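Local coordinates for protein cytosolic IMP-GMP specific 5'-nucleotidase (Legionella pneumophila subsp. pneumophila, PDB 4OHF) that probably hydrolyses the 5'-phosphate of purine nucleoside monophosphates such as IMP and GMP, using a magnesium ion in a HAD-type active site, at residues M24-I29 with Y215-L220; R187-E193 with Y222-L228; I207-Y213 with V241-K247; N254-V260 with V278-N283. One frame throughout, in Å; residues are numbered along the deposited sequence.

Contact 1 of 4, residues M24-I29 with Y215-L220; sequences MDHTLI and YSKLLL. With MG (magnesium ion), chain J; PO4 (phosphate ion), chain H.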
# COMPACT_ATOMS: atom_id res chain seq x y z
N MET B 24 -1.37 27.34 19.23
CA MET B 24 -1.59 27.96 20.54
C MET B 24 -1.04 27.20 21.75
O MET B 24 -0.09 27.65 22.40
CB MET B 24 -3.07 28.25 20.77
CG MET B 24 -3.34 28.82 22.14
SD MET B 24 -5.09 29.20 22.50
CE MET B 24 -5.77 27.58 22.77
N ASP B 25 -1.63 26.06 22.07
CA ASP B 25 -1.19 25.29 23.23
C ASP B 25 0.21 24.70 23.06
O ASP B 25 0.42 23.81 22.24
CB ASP B 25 -2.20 24.19 23.55
CG ASP B 25 -3.55 24.75 24.01
OD1 ASP B 25 -3.60 25.43 25.05
OD2 ASP B 25 -4.55 24.51 23.31
N HIS B 26 1.16 25.23 23.83
CA HIS B 26 2.57 24.83 23.85
C HIS B 26 3.48 25.58 22.88
O HIS B 26 4.70 25.39 22.91
CB HIS B 26 2.74 23.32 23.64
CG HIS B 26 2.03 22.50 24.67
ND1 HIS B 26 0.81 21.91 24.44
CD2 HIS B 26 2.34 22.21 25.96
CE1 HIS B 26 0.39 21.29 25.53
NE2 HIS B 26 1.31 21.46 26.47
N THR B 27 2.92 26.43 22.02
CA THR B 27 3.77 27.21 21.13
C THR B 27 3.64 28.66 21.56
O THR B 27 4.54 29.20 22.20
CB THR B 27 3.39 27.04 19.64
OG1 THR B 27 3.59 25.68 19.24
CG2 THR B 27 4.26 27.93 18.75
N LEU B 28 2.51 29.29 21.24
CA LEU B 28 2.26 30.68 21.63
C LEU B 28 2.08 30.82 23.13
O LEU B 28 2.53 31.80 23.72
CB LEU B 28 1.01 31.22 20.94
CG LEU B 28 0.49 32.59 21.41
CD1 LEU B 28 1.54 33.68 21.22
CD2 LEU B 28 -0.76 32.91 20.61
N ILE B 29 1.38 29.86 23.74
CA ILE B 29 1.15 29.89 25.17
C ILE B 29 1.94 28.76 25.84
O ILE B 29 1.74 27.59 25.56
CB ILE B 29 -0.34 29.74 25.47
CG1 ILE B 29 -1.05 31.01 25.00
CG2 ILE B 29 -0.58 29.49 26.95
CD1 ILE B 29 -2.56 30.95 25.13
N TYR B 215 -12.35 28.08 24.92
CA TYR B 215 -11.14 27.81 25.69
C TYR B 215 -9.99 28.73 25.27
O TYR B 215 -9.23 29.18 26.12
CB TYR B 215 -10.73 26.35 25.51
CG TYR B 215 -9.44 25.97 26.20
CD1 TYR B 215 -9.40 25.73 27.57
CD2 TYR B 215 -8.26 25.84 25.47
CE1 TYR B 215 -8.21 25.37 28.19
CE2 TYR B 215 -7.07 25.48 26.09
CZ TYR B 215 -7.05 25.24 27.45
OH TYR B 215 -5.87 24.89 28.07
N SER B 216 -9.88 29.00 23.98
CA SER B 216 -8.82 29.86 23.47
C SER B 216 -8.98 31.29 23.90
O SER B 216 -8.00 31.99 24.13
CB SER B 216 -8.78 29.83 21.94
OG SER B 216 -8.66 28.50 21.48
N LYS B 217 -10.22 31.75 24.00
CA LYS B 217 -10.50 33.12 24.39
C LYS B 217 -10.06 33.34 25.83
O LYS B 217 -9.50 34.38 26.16
CB LYS B 217 -12.00 33.42 24.24
CG LYS B 217 -12.31 34.91 24.17
CD LYS B 217 -13.75 35.20 23.74
CE LYS B 217 -14.75 34.82 24.82
NZ LYS B 217 -16.14 35.25 24.47
N LEU B 218 -10.30 32.33 26.67
CA LEU B 218 -9.92 32.38 28.08
C LEU B 218 -8.40 32.40 28.24
O LEU B 218 -7.82 33.32 28.84
CB LEU B 218 -10.46 31.15 28.79
CG LEU B 218 -10.85 31.27 30.25
CD1 LEU B 218 -10.87 29.85 30.81
CD2 LEU B 218 -9.91 32.15 31.04
N LEU B 219 -7.76 31.38 27.69
CA LEU B 219 -6.32 31.23 27.78
C LEU B 219 -5.52 32.38 27.15
O LEU B 219 -4.52 32.83 27.71
CB LEU B 219 -5.90 29.91 27.14
CG LEU B 219 -4.57 29.36 27.63
CD1 LEU B 219 -4.75 28.75 29.01
CD2 LEU B 219 -4.06 28.31 26.66
N LEU B 220 -5.95 32.85 25.99
CA LEU B 220 -5.24 33.94 25.33
C LEU B 220 -5.31 35.19 26.19
O LEU B 220 -4.32 35.90 26.34
CB LEU B 220 -5.84 34.22 23.95
CG LEU B 220 -5.47 33.21 22.86
CD1 LEU B 220 -6.22 33.51 21.58
CD2 LEU B 220 -3.98 33.25 22.62
MG MG J . 0.47 22.92 20.30
P PO4 H . -3.05 23.59 19.81
O1 PO4 H . -4.07 22.89 20.64
O2 PO4 H . -1.70 23.13 20.18
O3 PO4 H . -3.15 25.05 20.03
O4 PO4 H . -3.29 23.27 18.38
O HOH W 1 -0.31 20.99 20.32

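Contact 2 of 4, residues R187-E193 with Y222-L228; sequences REKEVVE and YALSPFL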
# COMPACT_ATOMS: atom_id res chain seq x y z
N ARG B 187 3.37 32.52 31.99
CA ARG B 187 3.23 33.82 31.34
C ARG B 187 4.61 34.37 31.02
O ARG B 187 5.58 34.13 31.74
CB ARG B 187 2.47 34.77 32.25
CG ARG B 187 0.99 34.46 32.37
CD ARG B 187 0.41 35.02 33.66
NE ARG B 187 -0.95 35.51 33.48
CZ ARG B 187 -1.71 35.97 34.46
NH1 ARG B 187 -1.24 36.00 35.71
NH2 ARG B 187 -2.94 36.41 34.20
N GLU B 188 4.71 35.12 29.93
CA GLU B 188 6.00 35.67 29.53
C GLU B 188 5.81 36.97 28.77
O GLU B 188 5.31 36.96 27.65
CB GLU B 188 6.75 34.65 28.66
CG GLU B 188 8.04 35.17 28.01
CD GLU B 188 8.71 34.15 27.09
OE1 GLU B 188 9.73 34.50 26.45
OE2 GLU B 188 8.23 33.00 27.00
N LYS B 189 6.22 38.07 29.38
CA LYS B 189 6.11 39.38 28.75
C LYS B 189 6.73 39.40 27.36
O LYS B 189 6.14 39.93 26.42
CB LYS B 189 6.79 40.44 29.63
CG LYS B 189 6.85 41.83 28.98
CD LYS B 189 7.21 42.95 29.97
CE LYS B 189 8.62 42.80 30.56
NZ LYS B 189 8.77 41.61 31.45
N GLU B 190 7.91 38.82 27.22
CA GLU B 190 8.59 38.81 25.94
C GLU B 190 7.72 38.39 24.75
O GLU B 190 7.82 38.96 23.66
CB GLU B 190 9.83 37.90 26.02
CG GLU B 190 10.94 38.38 26.97
CD GLU B 190 10.52 38.49 28.45
OE1 GLU B 190 9.93 37.53 29.00
OE2 GLU B 190 10.78 39.54 29.06
N VAL B 191 6.86 37.39 24.93
CA VAL B 191 6.00 36.92 23.85
C VAL B 191 5.19 38.07 23.28
O VAL B 191 5.17 38.27 22.07
CB VAL B 191 5.02 35.80 24.31
CG1 VAL B 191 3.99 35.53 23.23
CG2 VAL B 191 5.79 34.53 24.61
N VAL B 192 4.52 38.81 24.16
CA VAL B 192 3.71 39.94 23.73
C VAL B 192 4.56 41.01 23.06
O VAL B 192 4.21 41.51 21.98
CB VAL B 192 2.92 40.54 24.92
CG1 VAL B 192 2.36 41.90 24.55
CG2 VAL B 192 1.78 39.61 25.28
N GLU B 193 5.68 41.37 23.67
CA GLU B 193 6.55 42.37 23.06
C GLU B 193 6.97 41.88 21.69
O GLU B 193 6.99 42.64 20.71
CB GLU B 193 7.79 42.62 23.92
CG GLU B 193 7.52 43.15 25.33
CD GLU B 193 6.38 44.17 25.39
OE1 GLU B 193 6.34 45.10 24.53
OE2 GLU B 193 5.52 44.05 26.30
N TYR B 222 -5.91 35.31 29.55
CA TYR B 222 -5.12 35.06 30.75
C TYR B 222 -3.61 35.24 30.54
O TYR B 222 -2.92 35.83 31.39
CB TYR B 222 -5.38 33.64 31.28
CG TYR B 222 -4.51 33.25 32.47
CD1 TYR B 222 -4.85 33.62 33.77
CD2 TYR B 222 -3.33 32.55 32.27
CE1 TYR B 222 -4.02 33.30 34.86
CE2 TYR B 222 -2.50 32.22 33.34
CZ TYR B 222 -2.85 32.60 34.64
OH TYR B 222 -2.01 32.29 35.70
N ALA B 223 -3.09 34.75 29.42
CA ALA B 223 -1.65 34.81 29.17
C ALA B 223 -1.08 35.99 28.38
O ALA B 223 0.13 36.19 28.39
CB ALA B 223 -1.20 33.50 28.52
N LEU B 224 -1.92 36.77 27.71
CA LEU B 224 -1.40 37.90 26.95
C LEU B 224 -1.80 39.27 27.48
O LEU B 224 -0.98 40.19 27.56
CB LEU B 224 -1.82 37.77 25.48
CG LEU B 224 -1.46 36.47 24.78
CD1 LEU B 224 -1.99 36.48 23.38
CD2 LEU B 224 0.05 36.29 24.77
N SER B 225 -3.07 39.42 27.83
CA SER B 225 -3.58 40.69 28.32
C SER B 225 -2.69 41.37 29.35
O SER B 225 -2.37 42.55 29.22
CB SER B 225 -4.99 40.50 28.88
OG SER B 225 -5.91 40.19 27.85
N PRO B 226 -2.26 40.63 30.39
CA PRO B 226 -1.40 41.23 31.42
C PRO B 226 -0.26 42.11 30.91
O PRO B 226 0.27 42.91 31.67
CB PRO B 226 -0.90 40.01 32.19
CG PRO B 226 -2.04 39.08 32.10
CD PRO B 226 -2.46 39.20 30.65
N PHE B 227 0.11 41.98 29.64
CA PHE B 227 1.22 42.76 29.09
C PHE B 227 0.82 43.72 27.97
O PHE B 227 1.67 44.18 27.20
CB PHE B 227 2.30 41.82 28.56
CG PHE B 227 2.61 40.68 29.47
CD1 PHE B 227 3.31 40.89 30.65
CD2 PHE B 227 2.18 39.40 29.16
CE1 PHE B 227 3.57 39.84 31.51
CE2 PHE B 227 2.44 38.33 30.01
CZ PHE B 227 3.14 38.55 31.19
N LEU B 228 -0.47 44.01 27.87
CA LEU B 228 -0.96 44.92 26.85
C LEU B 228 -1.19 46.29 27.48
O LEU B 228 -1.57 46.39 28.65
CB LEU B 228 -2.27 44.38 26.27
CG LEU B 228 -2.30 43.43 25.06
CD1 LEU B 228 -1.08 42.53 25.02
CD2 LEU B 228 -3.58 42.62 25.11
O HOH W 2 2.17 34.75 27.78

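Contact 3 of 4, residues I207-Y213 with V241-K247; sequences ILTNSEY and VITLANK. With PO4 (phosphate ion), chain H.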
# COMPACT_ATOMS: atom_id res chain seq x y z
N ILE B 207 -3.53 32.71 14.73
CA ILE B 207 -3.51 31.55 15.59
C ILE B 207 -4.17 30.37 14.88
O ILE B 207 -5.18 30.54 14.20
CB ILE B 207 -4.27 31.83 16.90
CG1 ILE B 207 -3.51 32.88 17.71
CG2 ILE B 207 -4.44 30.54 17.72
CD1 ILE B 207 -4.19 33.26 18.98
N LEU B 208 -3.59 29.19 15.02
CA LEU B 208 -4.15 27.99 14.39
C LEU B 208 -4.07 26.91 15.47
O LEU B 208 -3.05 26.22 15.60
CB LEU B 208 -3.31 27.60 13.16
CG LEU B 208 -3.77 26.44 12.28
CD1 LEU B 208 -5.10 26.78 11.62
CD2 LEU B 208 -2.71 26.15 11.21
N THR B 209 -5.15 26.79 16.23
CA THR B 209 -5.21 25.84 17.34
C THR B 209 -6.23 24.72 17.19
O THR B 209 -7.23 24.85 16.50
CB THR B 209 -5.54 26.57 18.66
OG1 THR B 209 -5.79 25.61 19.69
CG2 THR B 209 -6.79 27.44 18.51
N ASN B 210 -5.99 23.61 17.87
CA ASN B 210 -6.93 22.50 17.82
C ASN B 210 -7.95 22.64 18.97
O ASN B 210 -8.88 21.85 19.06
CB ASN B 210 -6.18 21.17 17.92
CG ASN B 210 -5.83 20.59 16.56
OD1 ASN B 210 -5.83 21.29 15.55
ND2 ASN B 210 -5.52 19.31 16.52
N SER B 211 -7.76 23.63 19.83
CA SER B 211 -8.66 23.88 20.97
C SER B 211 -9.84 24.68 20.46
O SER B 211 -9.72 25.39 19.46
CB SER B 211 -7.96 24.70 22.05
OG SER B 211 -6.86 23.99 22.59
N GLU B 212 -10.97 24.59 21.15
CA GLU B 212 -12.14 25.34 20.72
C GLU B 212 -12.03 26.80 21.17
O GLU B 212 -11.22 27.14 22.04
CB GLU B 212 -13.42 24.69 21.24
CG GLU B 212 -13.59 24.63 22.73
CD GLU B 212 -14.68 23.66 23.12
OE1 GLU B 212 -15.78 23.69 22.51
OE2 GLU B 212 -14.45 22.86 24.05
N TYR B 213 -12.83 27.65 20.55
CA TYR B 213 -12.77 29.08 20.84
C TYR B 213 -13.04 29.49 22.28
O TYR B 213 -12.33 30.35 22.82
CB TYR B 213 -13.71 29.83 19.90
CG TYR B 213 -13.66 31.34 20.06
CD1 TYR B 213 -12.46 32.05 19.89
CD2 TYR B 213 -14.81 32.06 20.36
CE1 TYR B 213 -12.42 33.42 20.01
CE2 TYR B 213 -14.78 33.44 20.48
CZ TYR B 213 -13.59 34.11 20.32
OH TYR B 213 -13.57 35.47 20.51
N VAL B 241 -7.91 33.99 13.78
CA VAL B 241 -7.75 33.08 14.88
C VAL B 241 -8.64 31.90 14.51
O VAL B 241 -9.86 32.00 14.55
CB VAL B 241 -8.14 33.74 16.25
CG1 VAL B 241 -9.41 34.50 16.11
CG2 VAL B 241 -8.26 32.68 17.35
N ILE B 242 -7.99 30.81 14.10
CA ILE B 242 -8.66 29.59 13.67
C ILE B 242 -8.66 28.51 14.77
O ILE B 242 -7.60 28.02 15.19
CB ILE B 242 -7.96 29.05 12.40
CG1 ILE B 242 -7.82 30.18 11.38
CG2 ILE B 242 -8.76 27.90 11.81
CD1 ILE B 242 -7.06 29.80 10.11
N THR B 243 -9.86 28.12 15.20
CA THR B 243 -10.03 27.14 16.26
C THR B 243 -10.54 25.77 15.79
O THR B 243 -11.10 25.64 14.69
CB THR B 243 -10.95 27.70 17.31
OG1 THR B 243 -12.24 27.95 16.73
CG2 THR B 243 -10.39 29.02 17.82
N LEU B 244 -10.37 24.75 16.63
CA LEU B 244 -10.74 23.38 16.29
C LEU B 244 -10.23 23.19 14.86
O LEU B 244 -10.94 22.72 13.97
CB LEU B 244 -12.25 23.18 16.37
CG LEU B 244 -12.84 22.87 17.76
CD1 LEU B 244 -14.36 22.79 17.67
CD2 LEU B 244 -12.28 21.55 18.30
N ALA B 245 -8.98 23.59 14.66
CA ALA B 245 -8.35 23.53 13.35
C ALA B 245 -8.32 22.13 12.79
O ALA B 245 -8.38 21.93 11.59
CB ALA B 245 -6.94 24.09 13.43
N ASN B 246 -8.23 21.15 13.68
CA ASN B 246 -8.19 19.76 13.28
C ASN B 246 -6.91 19.45 12.47
O ASN B 246 -6.96 18.91 11.36
CB ASN B 246 -9.45 19.40 12.47
CG ASN B 246 -9.70 17.91 12.40
OD1 ASN B 246 -10.69 17.47 11.82
ND2 ASN B 246 -8.81 17.11 13.00
N LYS B 247 -5.77 19.82 13.04
CA LYS B 247 -4.49 19.53 12.41
C LYS B 247 -4.22 18.05 12.73
O LYS B 247 -4.69 17.52 13.74
CB LYS B 247 -3.40 20.41 13.03
CG LYS B 247 -3.54 21.89 12.73
CD LYS B 247 -2.58 22.73 13.56
CE LYS B 247 -2.94 22.66 15.06
NZ LYS B 247 -2.05 23.48 15.93
P PO4 H . -3.05 23.59 19.81
O1 PO4 H . -4.07 22.89 20.64
O2 PO4 H . -1.70 23.13 20.18
O3 PO4 H . -3.15 25.05 20.03
O4 PO4 H . -3.29 23.27 18.38

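Contact 4 of 4, residues N254-V260 with V278-N283; sequences NLRFLSV and VYQGGN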
# COMPACT_ATOMS: atom_id res chain seq x y z
N ASN B 254 -9.56 18.83 3.17
CA ASN B 254 -10.38 19.89 2.58
C ASN B 254 -11.63 20.22 3.41
O ASN B 254 -12.67 20.61 2.87
CB ASN B 254 -10.81 19.48 1.18
CG ASN B 254 -11.64 18.21 1.18
OD1 ASN B 254 -12.11 17.77 0.13
ND2 ASN B 254 -11.82 17.62 2.36
N LEU B 255 -11.53 20.04 4.72
CA LEU B 255 -12.62 20.32 5.62
C LEU B 255 -12.97 21.82 5.51
O LEU B 255 -12.09 22.65 5.28
CB LEU B 255 -12.19 19.94 7.04
CG LEU B 255 -11.64 18.50 7.04
CD1 LEU B 255 -11.16 18.09 8.42
CD2 LEU B 255 -12.73 17.54 6.54
N ARG B 256 -14.24 22.16 5.64
CA ARG B 256 -14.64 23.56 5.49
C ARG B 256 -14.49 24.46 6.71
O ARG B 256 -14.42 24.00 7.86
CB ARG B 256 -16.09 23.65 4.97
CG ARG B 256 -17.17 22.97 5.84
CD ARG B 256 -18.58 23.56 5.59
NE ARG B 256 -18.93 23.63 4.16
CZ ARG B 256 -19.07 22.58 3.36
NH1 ARG B 256 -19.39 22.75 2.08
NH2 ARG B 256 -18.90 21.34 3.83
N PHE B 257 -14.43 25.75 6.44
CA PHE B 257 -14.33 26.77 7.47
C PHE B 257 -15.73 27.08 7.99
O PHE B 257 -16.73 26.88 7.30
CB PHE B 257 -13.76 28.07 6.88
CG PHE B 257 -12.26 28.12 6.85
CD1 PHE B 257 -11.53 28.33 8.02
CD2 PHE B 257 -11.57 28.00 5.65
CE1 PHE B 257 -10.14 28.41 8.00
CE2 PHE B 257 -10.18 28.08 5.62
CZ PHE B 257 -9.47 28.29 6.80
N LEU B 258 -15.79 27.56 9.22
CA LEU B 258 -17.04 27.95 9.85
C LEU B 258 -16.74 29.30 10.48
O LEU B 258 -15.72 29.49 11.13
CB LEU B 258 -17.45 26.93 10.92
CG LEU B 258 -17.99 25.60 10.37
CD1 LEU B 258 -18.27 24.62 11.49
CD2 LEU B 258 -19.27 25.88 9.60
N SER B 259 -17.62 30.26 10.26
CA SER B 259 -17.39 31.59 10.82
C SER B 259 -17.91 31.63 12.25
O SER B 259 -19.04 31.23 12.51
CB SER B 259 -18.10 32.63 9.96
OG SER B 259 -17.81 33.93 10.45
N VAL B 260 -17.08 32.11 13.17
CA VAL B 260 -17.48 32.17 14.56
C VAL B 260 -17.83 33.57 15.01
O VAL B 260 -17.06 34.51 14.79
CB VAL B 260 -16.38 31.64 15.51
CG1 VAL B 260 -16.93 31.50 16.92
CG2 VAL B 260 -15.86 30.31 15.02
N VAL B 278 -12.59 35.36 13.62
CA VAL B 278 -12.47 34.06 14.26
C VAL B 278 -13.17 33.00 13.41
O VAL B 278 -14.20 33.29 12.81
CB VAL B 278 -13.10 34.09 15.65
CG1 VAL B 278 -12.85 32.77 16.36
CG2 VAL B 278 -12.52 35.25 16.45
N TYR B 279 -12.60 31.80 13.37
CA TYR B 279 -13.17 30.70 12.60
C TYR B 279 -12.97 29.36 13.31
O TYR B 279 -12.29 29.27 14.34
CB TYR B 279 -12.53 30.60 11.21
CG TYR B 279 -12.85 31.74 10.27
CD1 TYR B 279 -12.14 32.94 10.31
CD2 TYR B 279 -13.89 31.63 9.33
CE1 TYR B 279 -12.44 34.00 9.45
CE2 TYR B 279 -14.20 32.68 8.47
CZ TYR B 279 -13.47 33.87 8.53
OH TYR B 279 -13.76 34.91 7.67
N GLN B 280 -13.58 28.32 12.75
CA GLN B 280 -13.46 26.96 13.27
C GLN B 280 -13.19 26.05 12.07
O GLN B 280 -13.72 26.29 10.98
CB GLN B 280 -14.75 26.53 13.98
CG GLN B 280 -14.70 25.11 14.52
CD GLN B 280 -15.84 24.80 15.46
OE1 GLN B 280 -15.92 25.37 16.54
NE2 GLN B 280 -16.71 23.88 15.05
N GLY B 281 -12.35 25.02 12.26
CA GLY B 281 -12.03 24.11 11.17
C GLY B 281 -11.19 24.73 10.06
O GLY B 281 -10.17 25.40 10.32
N GLY B 282 -11.60 24.52 8.81
CA GLY B 282 -10.88 25.08 7.68
C GLY B 282 -9.79 24.19 7.09
O GLY B 282 -9.58 23.04 7.52
N ASN B 283 -9.10 24.72 6.09
CA ASN B 283 -8.03 23.98 5.44
C ASN B 283 -7.06 24.99 4.85
O ASN B 283 -7.46 26.06 4.39
CB ASN B 283 -8.58 23.03 4.35
CG ASN B 283 -9.22 23.76 3.17
OD1 ASN B 283 -8.53 24.39 2.37
ND2 ASN B 283 -10.53 23.66 3.06
O HOH W 3 -8.99 20.33 6.00
O HOH W 4 -15.11 35.47 11.19

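Contact 1 of 4, residues M24-I29 with Y215-L220
Met24 reaches across to helix 213-224 and lodges as a knob in the hole made by Tyr215, Ser216, Leu219 and Leu220. Its chain runs straight out to SD, with CG anti to the backbone N (chi1 177°). It then bends at chi3 and lays CE near Ser216 OG, while SD lies 4.0 Å from Leu220 CG. The rest of the apolar contact is made by branch ends. Ile29 CD1 sits between Leu219 CD2, at 3.4 Å, and Leu220 CD2, at 3.7 Å. Leu28 CD2 meets Leu220 CD2 at about a right angle.

The polar part centres on Asp25. Its OD1 lies in the plane of the Tyr215 ring, at the edge, 3.6 Å from CE2. Tyr31 OH hydrogen-bonds both Asp25 OD1 and Tyr215 OH, and Ser211 holds Asp25 OD2.

Away from helix 213-224, the backbone of Met24 and Asp25 holds the bound ions. Asp25 N donates to phosphate O3 at 2.7 Å, and Met24 N adds a weak bond to the same oxygen. Asp25 O binds the magnesium ion at 2.1 Å. Asp23, Asp303, a water and phosphate O2 also bind the metal. This is the DxD loop of the HAD phosphatase active site, packed against helix 213-224.

Contact 2 of 4, residues R187-E193 with Y222-L228
The guanidinium of Arg187 lies flat on the ring of Tyr222, with centres 3.7 Å apart and planes at 8°. The stack is also a cation-pi contact, offset so that NH2 lies over the rim near CE1. In the guanidinium plane, at its edge, is Tyr222 O. NE and NH2 both donate to this one oxygen, each at 2.9 Å. One residue therefore supplies both the ring under the group and the acceptor beside it, which should fix its rotation.

The Phe227 ring is covered on both faces. Lys189 CA sits over the centre of one face in a CH-pi contact, 3.6 Å from the centroid. Pro226 CB, of its own segment, lies over the opposite face. Arg187 CB meets the ring edge in plane.

Val192 fills the inner part of the contact with two branches that part company. CG1, anti to the backbone N, reaches Leu228 CD1 at 3.5 Å. CG2 turns to Leu224 CD2 at 3.8 Å and also touches Phe227 CD2. Val191 CG1 makes a looser contact with Leu224.

A water joins the backbones: Ala223 O accepts from it at 2.6 Å, and its bond with Glu188 N is weak. The polar end of Glu188 turns elsewhere, to Arg30 and Ser435. Ile366 of the second subunit packs on Lys189 and Glu193.

The arrangement joins the start of helix 189-200 to the C-terminal end of helix 213-224. These helices precede and follow strand 204-208 in the alpha/beta HAD-like domain.

Contact 3 of 4, residues I207-Y213 with V241-K247
This is a parallel strand pair that runs on into two active-site loops, at the C-terminal ends of strands 204-208 and 240-243. Ile207 pairs with Val241 and Leu208 with Ile242. The ladder is carried by Ile242 N to Ile207 O and by Thr209 N to Ile242 O. Beyond it, Ala245 N donates to Thr209 O, and Leu244 N donates to Ser211 O from above the carbonyl plane. Leu208 CD1 packs on Ile242 CB and Ala245 CB, both at 3.7 Å.

Side chains lock the loops together. Asn210 OD1 takes a nearly straight bond (178°) from Lys247 N at 2.9 Å, on a lone pair in the amide plane. Lys247 bends at chi3 (-66°), which brings NZ to Leu208 O at 2.9 Å and phosphate O4 at 2.8 Å. Thr209 OG1 donates to phosphate O3 at 2.7 Å and accepts from Ser211 N in an ST turn. Asn210 N also binds phosphate O4 at 2.8 Å. Thr209 and Lys247 stand where HAD motifs II and III place a Ser/Thr and a lysine.

The strands belong to a beta-alpha-beta unit linked by helix 213-224. Strand 204-208 also borders strand 19-22, and strand 240-243 borders strand 277-281.

Contact 4 of 4, residues N254-V260 with V278-N283
Leu258 and Gln280 form the hydrogen-bonded pair at the middle of an antiparallel ladder, near one end of the main mixed sheet. Leu258 N donates to Gln280 O at 3.0 Å, and Gln280 N returns a bond to Leu258 O at 2.9 Å. Val260 N to Val278 O continues the ladder, and Val260 CB packs on Val278 CG1 at 3.8 Å. Ser259 and Tyr279 make a non-hydrogen-bonded pair, and Tyr279 CD2 lies 3.8 Å from Ser259 CA.

Side chains follow the two faces. Leu258 and Gln280 lie side by side and point the same way. Tyr279 lies on the face of Ser259, and its ring meets that of Phe257 obliquely, with planes at 72° and centroids 5.8 Å apart.

Strand 240-243 flanks strand 277-281, where Thr243 OG1 hydrogen-bonds Tyr279 O. The Leu258 face meets the third subunit: Gln280 OE1 bonds Asn269 of that chain, and Leu258 packs on its counterpart there.

Past the strands, Gly282 N donates to Arg256 O. A water takes a bond from Leu255 N and donates to Gly282 O. Asn283 is the N-cap of helix 284-290, its OD1 accepting from Lys286 N. Its ND2 donates to Leu255 O at 2.9 Å, from above that carbonyl plane.

In the fold
Contacts 1 and 3 are buried, and an aspartate-serine bond and the phosphate tie them together. Ile207 also packs on Leu220. Contact 1 joins its segments mainly by apolar packing, with no hydrogen bond between them, contact 3 mainly by hydrogen bonds. Contact 2 uses the same helix 213-224 as contact 1, but at its far end. It is only partly buried, and relies on a cation-pi stack and a ring covered on both faces. Leu28 against Val191 links the two. Contact 4 is also partly buried and lies away from the metal. It extends the sheet of contact 3 through strand 277-281, with antiparallel instead of parallel pairing. Both contacts 3 and 4 touch the third subunit, while contact 2 touches the second.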